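Local coordinates for protein 7beta-hydroxysteroid dehydrogenase (Collinsella aerofaciens, PDB 5FYD) that reduces the 7-oxo group of 7-oxolithocholate with NADPH to give ursodeoxycholate, acting as a homodimeric short-chain dehydrogenase/reductase, at residues F67-A73 against N113-T118; A73-F77 against K121-Y126; L14-E18 against R41-L45. All coordinates share one frame; numbering follows the deposited sequence.

Three contacts in one Rossmann-type subunit illustrate how chemistry follows place in the fold. Contacts 1 and 2 both join helix 72-80 to helix 105-132 and share A73, contact 1 adding the loop before the first helix. Contact 1, the most buried, relies on an asparagine bonded to a loop carbonyl, a threonine and a water; contact 2, about 10 Å away between centres, is only partly buried and relies on stacked rings. Contact 3 sets the loop after strand 10-14 beside helix 42-56 and combines aliphatic packing with a water and the cofactor-binding R41. L14 meets C122 and V76 of contact 2, while the ring of F67 links contact 1 to L14 and G15.

Contact 1 of 3, residues F67-A73 against N113-T118; sequences FSQPGAA and NVNVVT
N113 reaches across to S68 with its side-chain amide, one example of a helix holding a loop by its main chain. With CG lying beside the backbone N (chi1 -77°), the amide brings ND2 to 2.9 Å from S68 O. The N-H points almost straight at the oxygen (168°), which lies in the amide plane, although ND2 itself stands well above the carbonyl plane of S68. V114 comes next, resting its CG2 on the S68 backbone, 3.4 Å from S68 N, and touching S68 CB; the hydroxyl of S68 is bonded to D66 instead. A wider pi-type turn then brings T118 close to N113. T118 OG1 lies 2.8 Å from F67 O and 3.0 Å from N113 O, so its one proton could serve either acceptor. The same hydroxyl accepts from a water that in turn takes the N-H of A73. On the other branch, T118 CG2 approaches the F67 ring obliquely, 3.7 Å from CD1. D66 and F67 both bind NADP(+), and the arrangement belongs to the cofactor site of the short-chain dehydrogenase Rossmann fold, where the loop after strand 60-64 is held against helix 105-132.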
ATOM      1  N   PHE A  67      10.195  15.714   4.045  1.00 12.79           N
ATOM      2  CA  PHE A  67       9.725  16.835   3.208  1.00 13.55           C
ATOM      3  C   PHE A  67       8.393  17.446   3.639  1.00 12.91           C
ATOM      4  O   PHE A  67       8.001  18.488   3.104  1.00 12.77           O
ATOM      5  CB  PHE A  67       9.622  16.419   1.731  1.00 14.18           C
ATOM      6  CG  PHE A  67      10.910  15.906   1.155  1.00 15.77           C
ATOM      7  CD1 PHE A  67      12.110  16.538   1.398  1.00 17.04           C
ATOM      8  CD2 PHE A  67      10.918  14.755   0.409  1.00 19.39           C
ATOM      9  CE1 PHE A  67      13.298  16.050   0.873  1.00 17.84           C
ATOM     10  CE2 PHE A  67      12.101  14.247  -0.114  1.00 19.94           C
ATOM     11  CZ  PHE A  67      13.294  14.902   0.115  1.00 18.20           C
ATOM     12  N   SER A  68       7.672  16.772   4.546  1.00 12.98           N
ATOM     13  CA  SER A  68       6.450  17.319   5.123  1.00 12.80           C
ATOM     14  C   SER A  68       6.750  18.364   6.193  1.00 13.71           C
ATOM     15  O   SER A  68       5.809  18.996   6.685  1.00 14.06           O
ATOM     16  CB  SER A  68       5.585  16.215   5.752  1.00 13.53           C
ATOM     17  OG  SER A  68       6.148  15.743   6.979  1.00 12.66           O
ATOM     18  N   GLN A  69       8.017  18.509   6.601  1.00 14.33           N
ATOM     19  CA  GLN A  69       8.377  19.346   7.762  1.00 16.37           C
ATOM     20  C   GLN A  69       9.047  20.635   7.347  1.00 15.91           C
ATOM     21  O   GLN A  69       9.854  20.657   6.404  1.00 13.91           O
ATOM     22  CB  GLN A  69       9.319  18.582   8.691  1.00 17.93           C
ATOM     23  CG  GLN A  69       8.715  17.335   9.310  1.00 20.36           C
ATOM     24  CD  GLN A  69       7.554  17.670  10.220  1.00 23.86           C
ATOM     25  OE1 GLN A  69       7.665  18.555  11.062  1.00 29.39           O
ATOM     26  NE2 GLN A  69       6.414  17.016  10.014  1.00 27.15           N
ATOM     27  N   PRO A  70       8.774  21.726   8.083  1.00 15.74           N
ATOM     28  CA  PRO A  70       9.492  22.959   7.794  1.00 15.93           C
ATOM     29  C   PRO A  70      11.006  22.788   8.000  1.00 15.58           C
ATOM     30  O   PRO A  70      11.430  22.060   8.894  1.00 15.19           O
ATOM     31  CB  PRO A  70       8.923  23.961   8.807  1.00 17.17           C
ATOM     32  CG  PRO A  70       8.234  23.168   9.841  1.00 17.58           C
ATOM     33  CD  PRO A  70       7.867  21.845   9.243  1.00 17.12           C
ATOM     34  N   GLY A  71      11.774  23.422   7.136  1.00 16.37           N
ATOM     35  CA  GLY A  71      13.237  23.353   7.158  1.00 16.02           C
ATOM     36  C   GLY A  71      13.856  22.218   6.357  1.00 15.57           C
ATOM     37  O   GLY A  71      15.095  22.115   6.289  1.00 16.51           O
ATOM     38  N   ALA A  72      13.041  21.350   5.760  1.00 15.08           N
ATOM     39  CA  ALA A  72      13.573  20.196   5.029  1.00 14.47           C
ATOM     40  C   ALA A  72      14.446  20.663   3.869  1.00 14.48           C
ATOM     41  O   ALA A  72      15.577  20.210   3.710  1.00 14.84           O
ATOM     42  CB  ALA A  72      12.434  19.313   4.534  1.00 13.99           C
ATOM     43  N   ALA A  73      13.950  21.605   3.083  1.00 13.89           N
ATOM     44  CA  ALA A  73      14.683  22.078   1.914  1.00 14.70           C
ATOM     45  C   ALA A  73      16.008  22.717   2.316  1.00 14.31           C
ATOM     46  O   ALA A  73      17.026  22.435   1.720  1.00 13.67           O
ATOM     47  CB  ALA A  73      13.853  23.056   1.108  1.00 15.15           C
ATOM     48  N   ASN A 113       3.216  20.735   2.084  1.00 10.28           N
ATOM     49  CA  ASN A 113       4.656  20.819   2.269  1.00 10.86           C
ATOM     50  C   ASN A 113       5.420  19.871   1.353  1.00 11.05           C
ATOM     51  O   ASN A 113       6.397  20.264   0.727  1.00 11.19           O
ATOM     52  CB  ASN A 113       5.013  20.580   3.720  1.00 11.21           C
ATOM     53  CG  ASN A 113       4.731  21.786   4.566  1.00 11.68           C
ATOM     54  OD1 ASN A 113       4.449  22.863   4.042  1.00 11.56           O
ATOM     55  ND2 ASN A 113       4.833  21.629   5.856  1.00 11.92           N
ATOM     56  N   VAL A 114       4.961  18.639   1.255  1.00 11.38           N
ATOM     57  CA  VAL A 114       5.659  17.662   0.399  1.00 11.73           C
ATOM     58  C   VAL A 114       5.484  17.989  -1.082  1.00 11.54           C
ATOM     59  O   VAL A 114       6.465  18.036  -1.842  1.00 11.89           O
ATOM     60  CB  VAL A 114       5.196  16.196   0.671  1.00 11.89           C
ATOM     61  CG1 VAL A 114       5.944  15.238  -0.251  1.00 11.91           C
ATOM     62  CG2 VAL A 114       5.441  15.808   2.122  1.00 12.12           C
ATOM     63  N   ASN A 115       4.252  18.225  -1.513  1.00 10.96           N
ATOM     64  CA  ASN A 115       3.962  18.252  -2.943  1.00 11.15           C
ATOM     65  C   ASN A 115       4.116  19.635  -3.570  1.00 11.46           C
ATOM     66  O   ASN A 115       4.253  19.750  -4.801  1.00 12.30           O
ATOM     67  CB  ASN A 115       2.546  17.712  -3.210  1.00 12.30           C
ATOM     68  CG  ASN A 115       2.347  16.304  -2.671  1.00 12.88           C
ATOM     69  OD1 ASN A 115       3.240  15.454  -2.736  1.00 14.15           O
ATOM     70  ND2 ASN A 115       1.178  16.046  -2.156  1.00 12.92           N
ATOM     71  N   VAL A 116       4.065  20.672  -2.745  1.00 10.15           N
ATOM     72  CA  VAL A 116       4.096  22.065  -3.219  1.00 10.82           C
ATOM     73  C   VAL A 116       5.270  22.873  -2.675  1.00 10.58           C
ATOM     74  O   VAL A 116       6.072  23.420  -3.456  1.00 11.31           O
ATOM     75  CB  VAL A 116       2.761  22.783  -2.921  1.00 10.97           C
ATOM     76  CG1 VAL A 116       2.794  24.230  -3.411  1.00 11.58           C
ATOM     77  CG2 VAL A 116       1.612  22.021  -3.590  1.00 11.32           C
ATOM     78  N   VAL A 117       5.358  23.026  -1.353  1.00 10.46           N
ATOM     79  CA  VAL A 117       6.325  23.952  -0.772  1.00 11.36           C
ATOM     80  C   VAL A 117       7.774  23.465  -0.838  1.00 11.06           C
ATOM     81  O   VAL A 117       8.651  24.186  -1.361  1.00 11.32           O
ATOM     82  CB  VAL A 117       5.946  24.354   0.665  1.00 11.75           C
ATOM     83  CG1 VAL A 117       7.015  25.242   1.294  1.00 12.34           C
ATOM     84  CG2 VAL A 117       4.563  25.008   0.682  1.00 12.17           C
ATOM     85  N   THR A 118       8.052  22.287  -0.278  1.00 10.89           N
ATOM     86  CA  THR A 118       9.390  21.713  -0.380  1.00 11.36           C
ATOM     87  C   THR A 118       9.768  21.495  -1.829  1.00 10.69           C
ATOM     88  O   THR A 118      10.880  21.791  -2.221  1.00 10.04           O
ATOM     89  CB  THR A 118       9.534  20.405   0.404  1.00 11.71           C
ATOM     90  OG1 THR A 118       9.167  20.638   1.780  1.00 12.61           O
ATOM     91  CG2 THR A 118      10.972  19.877   0.323  1.00 11.84           C
TER
HETATM   92  O   HOH W   1      11.137  22.334   3.086  1.00 18.86           O

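Contact 2 of 3, residues A73-F77 against K121-Y126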
ATOM      1  N   ALA A  73      13.950  21.605   3.083  1.00 13.89           N
ATOM      2  CA  ALA A  73      14.683  22.078   1.914  1.00 14.70           C
ATOM      3  C   ALA A  73      16.008  22.717   2.316  1.00 14.31           C
ATOM      4  O   ALA A  73      17.026  22.435   1.720  1.00 13.67           O
ATOM      5  CB  ALA A  73      13.853  23.056   1.108  1.00 15.15           C
ATOM      6  N   GLU A  74      15.981  23.539   3.365  1.00 14.39           N
ATOM      7  CA  GLU A  74      17.202  24.154   3.886  1.00 15.27           C
ATOM      8  C   GLU A  74      18.264  23.148   4.358  1.00 14.02           C
ATOM      9  O   GLU A  74      19.469  23.382   4.185  1.00 14.07           O
ATOM     10  CB  GLU A  74      16.846  25.135   5.019  1.00 17.49           C
ATOM     11  CG  GLU A  74      16.123  26.370   4.514  1.00 20.49           C
ATOM     12  CD  GLU A  74      16.978  27.239   3.613  1.00 24.37           C
ATOM     13  OE1 GLU A  74      18.231  27.259   3.792  1.00 26.31           O
ATOM     14  OE2 GLU A  74      16.399  27.881   2.711  1.00 26.16           O
ATOM     15  N   THR A  75      17.824  22.028   4.918  1.00 13.80           N
ATOM     16  CA  THR A  75      18.726  20.934   5.290  1.00 13.86           C
ATOM     17  C   THR A  75      19.433  20.412   4.047  1.00 13.44           C
ATOM     18  O   THR A  75      20.652  20.219   4.031  1.00 13.80           O
ATOM     19  CB  THR A  75      17.951  19.810   5.974  1.00 14.48           C
ATOM     20  OG1 THR A  75      17.458  20.304   7.225  1.00 15.22           O
ATOM     21  CG2 THR A  75      18.793  18.578   6.232  1.00 14.99           C
ATOM     22  N   VAL A  76      18.661  20.239   2.989  1.00 12.80           N
ATOM     23  CA  VAL A  76      19.217  19.791   1.709  1.00 12.90           C
ATOM     24  C   VAL A  76      20.210  20.821   1.148  1.00 13.04           C
ATOM     25  O   VAL A  76      21.312  20.461   0.733  1.00 13.63           O
ATOM     26  CB  VAL A  76      18.106  19.512   0.684  1.00 13.26           C
ATOM     27  CG1 VAL A  76      18.694  19.160  -0.669  1.00 14.38           C
ATOM     28  CG2 VAL A  76      17.201  18.396   1.184  1.00 13.20           C
ATOM     29  N   PHE A  77      19.820  22.090   1.130  1.00 12.67           N
ATOM     30  CA  PHE A  77      20.684  23.121   0.567  1.00 13.37           C
ATOM     31  C   PHE A  77      22.015  23.204   1.294  1.00 13.87           C
ATOM     32  O   PHE A  77      23.069  23.456   0.660  1.00 13.51           O
ATOM     33  CB  PHE A  77      20.038  24.514   0.594  1.00 13.37           C
ATOM     34  CG  PHE A  77      18.673  24.590  -0.051  1.00 13.90           C
ATOM     35  CD1 PHE A  77      18.249  23.674  -1.007  1.00 13.63           C
ATOM     36  CD2 PHE A  77      17.813  25.602   0.323  1.00 14.21           C
ATOM     37  CE1 PHE A  77      16.969  23.776  -1.555  1.00 14.31           C
ATOM     38  CE2 PHE A  77      16.546  25.720  -0.221  1.00 14.16           C
ATOM     39  CZ  PHE A  77      16.127  24.812  -1.163  1.00 14.11           C
ATOM     40  N   LYS A 121      10.604  25.064  -3.279  1.00 10.66           N
ATOM     41  CA  LYS A 121      11.851  25.563  -2.698  1.00 11.44           C
ATOM     42  C   LYS A 121      13.038  24.900  -3.379  1.00 11.22           C
ATOM     43  O   LYS A 121      13.986  25.578  -3.788  1.00 11.29           O
ATOM     44  CB  LYS A 121      11.904  25.303  -1.182  1.00 12.36           C
ATOM     45  CG  LYS A 121      11.027  26.242  -0.367  1.00 13.26           C
ATOM     46  CD  LYS A 121      11.199  25.967   1.120  1.00 14.00           C
ATOM     47  CE  LYS A 121      10.605  27.088   1.955  1.00 14.86           C
ATOM     48  NZ  LYS A 121      10.967  26.858   3.387  1.00 15.54           N
ATOM     49  N   CYS A 122      12.964  23.575  -3.515  1.00 11.22           N
ATOM     50  CA  CYS A 122      14.047  22.832  -4.135  1.00 11.52           C
ATOM     51  C   CYS A 122      14.166  23.204  -5.595  1.00 11.19           C
ATOM     52  O   CYS A 122      15.264  23.472  -6.075  1.00 11.94           O
ATOM     53  CB  CYS A 122      13.854  21.330  -3.960  1.00 11.67           C
ATOM     54  SG  CYS A 122      14.112  20.782  -2.267  1.00 13.42           S
ATOM     55  N   PHE A 123      13.047  23.218  -6.313  1.00 10.31           N
ATOM     56  CA  PHE A 123      13.072  23.509  -7.757  1.00 10.68           C
ATOM     57  C   PHE A 123      13.665  24.901  -7.998  1.00 11.22           C
ATOM     58  O   PHE A 123      14.517  25.073  -8.859  1.00 11.10           O
ATOM     59  CB  PHE A 123      11.662  23.459  -8.310  1.00 10.24           C
ATOM     60  CG  PHE A 123      11.525  23.298  -9.814  1.00 10.09           C
ATOM     61  CD1 PHE A 123      12.572  22.974 -10.672  1.00 10.20           C
ATOM     62  CD2 PHE A 123      10.241  23.412 -10.353  1.00  9.80           C
ATOM     63  CE1 PHE A 123      12.350  22.835 -12.031  1.00 10.04           C
ATOM     64  CE2 PHE A 123      10.004  23.242 -11.693  1.00  9.72           C
ATOM     65  CZ  PHE A 123      11.063  22.950 -12.539  1.00  9.91           C
ATOM     66  N   HIS A 124      13.241  25.861  -7.180  1.00 11.11           N
ATOM     67  CA  HIS A 124      13.722  27.238  -7.302  1.00 12.29           C
ATOM     68  C   HIS A 124      15.217  27.345  -7.026  1.00 12.16           C
ATOM     69  O   HIS A 124      15.954  27.941  -7.792  1.00 12.28           O
ATOM     70  CB  HIS A 124      12.965  28.137  -6.332  1.00 12.67           C
ATOM     71  CG  HIS A 124      13.424  29.557  -6.338  1.00 13.80           C
ATOM     72  ND1 HIS A 124      14.149  30.104  -5.307  1.00 14.48           N
ATOM     73  CD2 HIS A 124      13.244  30.547  -7.242  1.00 14.61           C
ATOM     74  CE1 HIS A 124      14.383  31.381  -5.567  1.00 15.03           C
ATOM     75  NE2 HIS A 124      13.846  31.670  -6.735  1.00 15.12           N
ATOM     76  N   HIS A 125      15.647  26.740  -5.930  1.00 12.94           N
ATOM     77  CA  HIS A 125      17.032  26.847  -5.488  1.00 13.32           C
ATOM     78  C   HIS A 125      17.980  26.248  -6.532  1.00 13.16           C
ATOM     79  O   HIS A 125      18.936  26.911  -6.970  1.00 13.27           O
ATOM     80  CB  HIS A 125      17.139  26.169  -4.147  1.00 14.10           C
ATOM     81  CG  HIS A 125      18.503  26.181  -3.562  1.00 14.83           C
ATOM     82  ND1 HIS A 125      18.900  27.111  -2.631  1.00 16.49           N
ATOM     83  CD2 HIS A 125      19.546  25.345  -3.737  1.00 15.51           C
ATOM     84  CE1 HIS A 125      20.153  26.871  -2.290  1.00 16.51           C
ATOM     85  NE2 HIS A 125      20.558  25.791  -2.929  1.00 16.16           N
ATOM     86  N   TYR A 126      17.682  25.028  -6.986  1.00 12.50           N
ATOM     87  CA  TYR A 126      18.553  24.371  -7.963  1.00 12.15           C
ATOM     88  C   TYR A 126      18.414  24.960  -9.354  1.00 12.05           C
ATOM     89  O   TYR A 126      19.410  24.997 -10.088  1.00 11.34           O
ATOM     90  CB  TYR A 126      18.449  22.840  -7.879  1.00 11.90           C
ATOM     91  CG  TYR A 126      18.965  22.399  -6.533  1.00 12.05           C
ATOM     92  CD1 TYR A 126      20.327  22.345  -6.272  1.00 12.26           C
ATOM     93  CD2 TYR A 126      18.092  22.113  -5.501  1.00 11.90           C
ATOM     94  CE1 TYR A 126      20.805  22.007  -5.014  1.00 12.54           C
ATOM     95  CE2 TYR A 126      18.554  21.781  -4.244  1.00 12.16           C
ATOM     96  CZ  TYR A 126      19.910  21.727  -3.995  1.00 12.45           C
ATOM     97  OH  TYR A 126      20.393  21.388  -2.738  1.00 12.80           O
TER
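F77 and H125 lie face to face, their ring centroids 3.6 Å apart and their planes within 2° of parallel. The side chains run past each other in opposite directions, which places each CB over the partner's ring: H125 CB comes within 3.4 Å of F77 CZ, and F77 CB makes the matching CH-pi contact with the imidazole. H125 can offer its face because CG is anti to its own backbone N (chi1 179°), which carries the ring out toward helix 72-80. The opposite face of the F77 ring is covered by the carbonyl oxygen of A73, one turn back on its own helix.

At the edge of the F77 ring, near its plane, sit Y126 OH, 3.6 Å from F77 CD1, and C122 CA; the sulfur of C122 comes in obliquely, SG 4.2 Å from F77 CE1. The Y126 ring meets F77 obliquely, while H125 CD2 lies over its face, so the three rings form an aromatic cluster. F77 thus acts as a knob in a hole made by K121, C122, H125 and Y126. This is packing between two neighbouring helices of a Rossmann fold, the short segments running at 31° to each other with axes 10.3 Å apart.

Flanking the knob, A73 CB rests 3.8 Å from K121 CB, and the extended lysine chain passes on along the surface; its NZ and E74 OE2 approach without meeting. V76 CG1 touches Y126 OH at 3.5 Å, and that hydroxyl is fixed by a hydrogen bond to T80. Farther in, V76, C122 and Y126 settle on the parallel sheet, against L12 and L14 of strand 10-14 and, for C122 and Y126, M88 of strand 85-90.

Contact 3 of 3, residues L14-E18 against R41-L45; sequences LGATE and REEKL
The loop that leaves strand 10-14 passes beside the first turn of helix 42-56, with T17 and L45 closest in backbone terms, their CA atoms 6.1 Å apart. T17 carries most of the contact, using each branch differently. The threonine and leucine side chains cross at about a right angle, and CG2 of T17 presses on L45 CD2 at 3.4 Å, tighter than usual for two carbons. The same CD2 also meets A16 CB at 3.9 Å, so one leucine methyl packs against two successive residues of the loop; behind it, L45 rests on M37 and V62 of the neighbouring strands.

The loop and the first turn of helix 19-30 together carry the glycine-rich GxxxGxG signature of short-chain dehydrogenases, formed by G15, G19 and G21, within the beta-alpha-beta unit that opens the Rossmann fold. T17, E18 and R41 all bind NADP(+), so the contact sets two walls of the cofactor site against each other. Arginines placed just after the second strand, as R40 and R41 are, are consistent with a preference for the phosphorylated cofactor.

K44 lies alongside the threonine with its chain extended: CD is 3.8 Å from T17 CB, and CE lies the same 3.8 Å from T17 O. The hydroxyl of T17, held between its backbone N and carbonyl carbon (chi1 42°), turns to the arginine side, where a water close to it accepts the backbone N-H of R41, 3.1 Å from R41 N. R41 bends at chi3 (-65°), bringing NH2 obliquely to 3.8 Å from T17 OG1. One residue on, E18 caps the start of helix 19-30, its OE2 accepting from the backbone N of G21.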
ATOM      1  N   LEU A  14      15.503  13.700  -4.589  1.00 11.25           N
ATOM      2  CA  LEU A  14      14.683  14.115  -3.447  1.00 11.43           C
ATOM      3  C   LEU A  14      13.536  13.116  -3.291  1.00 11.88           C
ATOM      4  O   LEU A  14      12.495  13.213  -3.970  1.00 11.41           O
ATOM      5  CB  LEU A  14      14.187  15.544  -3.637  1.00 11.95           C
ATOM      6  CG  LEU A  14      15.348  16.529  -3.762  1.00 12.47           C
ATOM      7  CD1 LEU A  14      15.027  17.756  -4.590  1.00 12.07           C
ATOM      8  CD2 LEU A  14      15.833  16.879  -2.356  1.00 12.88           C
ATOM      9  N   GLY A  15      13.742  12.132  -2.412  1.00 12.07           N
ATOM     10  CA  GLY A  15      12.821  11.025  -2.222  1.00 13.20           C
ATOM     11  C   GLY A  15      13.425   9.767  -2.802  1.00 14.17           C
ATOM     12  O   GLY A  15      12.903   9.220  -3.770  1.00 15.53           O
ATOM     13  N   ALA A  16      14.508   9.292  -2.187  1.00 14.85           N
ATOM     14  CA  ALA A  16      15.418   8.358  -2.836  1.00 16.59           C
ATOM     15  C   ALA A  16      15.245   6.879  -2.507  1.00 18.87           C
ATOM     16  O   ALA A  16      15.890   6.061  -3.146  1.00 20.56           O
ATOM     17  CB  ALA A  16      16.843   8.765  -2.539  1.00 15.80           C
ATOM     18  N   THR A  17      14.435   6.525  -1.518  1.00 21.41           N
ATOM     19  CA  THR A  17      14.432   5.126  -1.051  1.00 26.35           C
ATOM     20  C   THR A  17      13.371   4.232  -1.688  1.00 31.21           C
ATOM     21  O   THR A  17      13.597   3.041  -1.849  1.00 37.27           O
ATOM     22  CB  THR A  17      14.357   5.046   0.467  1.00 26.69           C
ATOM     23  OG1 THR A  17      13.409   5.999   0.951  1.00 27.86           O
ATOM     24  CG2 THR A  17      15.732   5.374   1.035  1.00 28.09           C
ATOM     25  N   GLU A  18      12.217   4.787  -2.015  1.00 35.11           N
ATOM     26  CA  GLU A  18      11.193   3.988  -2.697  1.00 38.92           C
ATOM     27  C   GLU A  18      11.575   3.772  -4.173  1.00 33.18           C
ATOM     28  O   GLU A  18      12.406   4.488  -4.712  1.00 33.32           O
ATOM     29  CB  GLU A  18       9.773   4.585  -2.549  1.00 42.57           C
ATOM     30  CG  GLU A  18       9.597   6.099  -2.690  1.00 45.67           C
ATOM     31  CD  GLU A  18      10.409   6.702  -3.810  1.00 47.95           C
ATOM     32  OE1 GLU A  18      11.612   6.938  -3.576  1.00 52.38           O
ATOM     33  OE2 GLU A  18       9.870   6.912  -4.919  1.00 49.56           O
ATOM     34  N   ARG A  41      13.903   8.052   5.809  1.00 24.59           N
ATOM     35  CA  ARG A  41      14.390   6.779   6.354  1.00 27.33           C
ATOM     36  C   ARG A  41      15.908   6.645   6.204  1.00 26.32           C
ATOM     37  O   ARG A  41      16.403   6.063   5.234  1.00 24.20           O
ATOM     38  CB  ARG A  41      13.659   5.611   5.703  1.00 30.83           C
ATOM     39  CG  ARG A  41      12.251   5.428   6.256  1.00 36.60           C
ATOM     40  CD  ARG A  41      11.598   4.172   5.717  1.00 40.25           C
ATOM     41  NE  ARG A  41      11.383   4.281   4.274  1.00 45.85           N
ATOM     42  CZ  ARG A  41      10.204   4.377   3.653  1.00 51.50           C
ATOM     43  NH1 ARG A  41       9.045   4.389   4.318  1.00 55.49           N
ATOM     44  NH2 ARG A  41      10.184   4.467   2.323  1.00 55.05           N
ATOM     45  N   GLU A  42      16.625   7.187   7.185  1.00 27.35           N
ATOM     46  CA  GLU A  42      18.087   7.313   7.123  1.00 27.42           C
ATOM     47  C   GLU A  42      18.819   5.977   7.004  1.00 27.57           C
ATOM     48  O   GLU A  42      19.791   5.849   6.250  1.00 24.65           O
ATOM     49  CB  GLU A  42      18.611   8.078   8.339  1.00 29.87           C
ATOM     50  CG  GLU A  42      20.131   8.207   8.374  1.00 33.43           C
ATOM     51  CD  GLU A  42      20.631   9.435   9.115  1.00 35.88           C
ATOM     52  OE1 GLU A  42      19.944   9.921  10.032  1.00 36.75           O
ATOM     53  OE2 GLU A  42      21.731   9.912   8.776  1.00 40.01           O
ATOM     54  N   GLU A  43      18.374   4.998   7.779  1.00 26.03           N
ATOM     55  CA  GLU A  43      18.950   3.657   7.721  1.00 28.14           C
ATOM     56  C   GLU A  43      18.851   3.053   6.311  1.00 25.14           C
ATOM     57  O   GLU A  43      19.824   2.521   5.783  1.00 24.75           O
ATOM     58  CB  GLU A  43      18.319   2.752   8.801  1.00 30.30           C
ATOM     59  CG  GLU A  43      16.861   2.327   8.586  1.00 35.53           C
ATOM     60  CD  GLU A  43      15.831   3.467   8.501  1.00 38.10           C
ATOM     61  OE1 GLU A  43      15.948   4.502   9.223  1.00 40.02           O
ATOM     62  OE2 GLU A  43      14.877   3.315   7.711  1.00 39.50           O
ATOM     63  N   LYS A  44      17.688   3.199   5.688  1.00 23.66           N
ATOM     64  CA  LYS A  44      17.449   2.652   4.369  1.00 24.22           C
ATOM     65  C   LYS A  44      18.315   3.380   3.337  1.00 22.91           C
ATOM     66  O   LYS A  44      18.924   2.746   2.466  1.00 22.98           O
ATOM     67  CB  LYS A  44      15.974   2.777   4.049  1.00 25.66           C
ATOM     68  CG  LYS A  44      15.500   1.921   2.914  1.00 29.01           C
ATOM     69  CD  LYS A  44      13.986   2.015   2.795  1.00 30.64           C
ATOM     70  CE  LYS A  44      13.481   1.309   1.546  1.00 32.70           C
ATOM     71  NZ  LYS A  44      11.992   1.331   1.443  1.00 34.45           N
ATOM     72  N   LEU A  45      18.387   4.708   3.466  1.00 20.36           N
ATOM     73  CA  LEU A  45      19.270   5.533   2.616  1.00 19.60           C
ATOM     74  C   LEU A  45      20.737   5.098   2.745  1.00 18.90           C
ATOM     75  O   LEU A  45      21.449   5.015   1.758  1.00 18.01           O
ATOM     76  CB  LEU A  45      19.145   7.000   2.997  1.00 19.82           C
ATOM     77  CG  LEU A  45      17.865   7.775   2.658  1.00 20.76           C
ATOM     78  CD1 LEU A  45      17.819   9.056   3.470  1.00 20.41           C
ATOM     79  CD2 LEU A  45      17.827   8.102   1.173  1.00 20.98           C
TER
HETATM   80  O   HOH W   2      13.150   7.626   2.824  1.00 29.28           O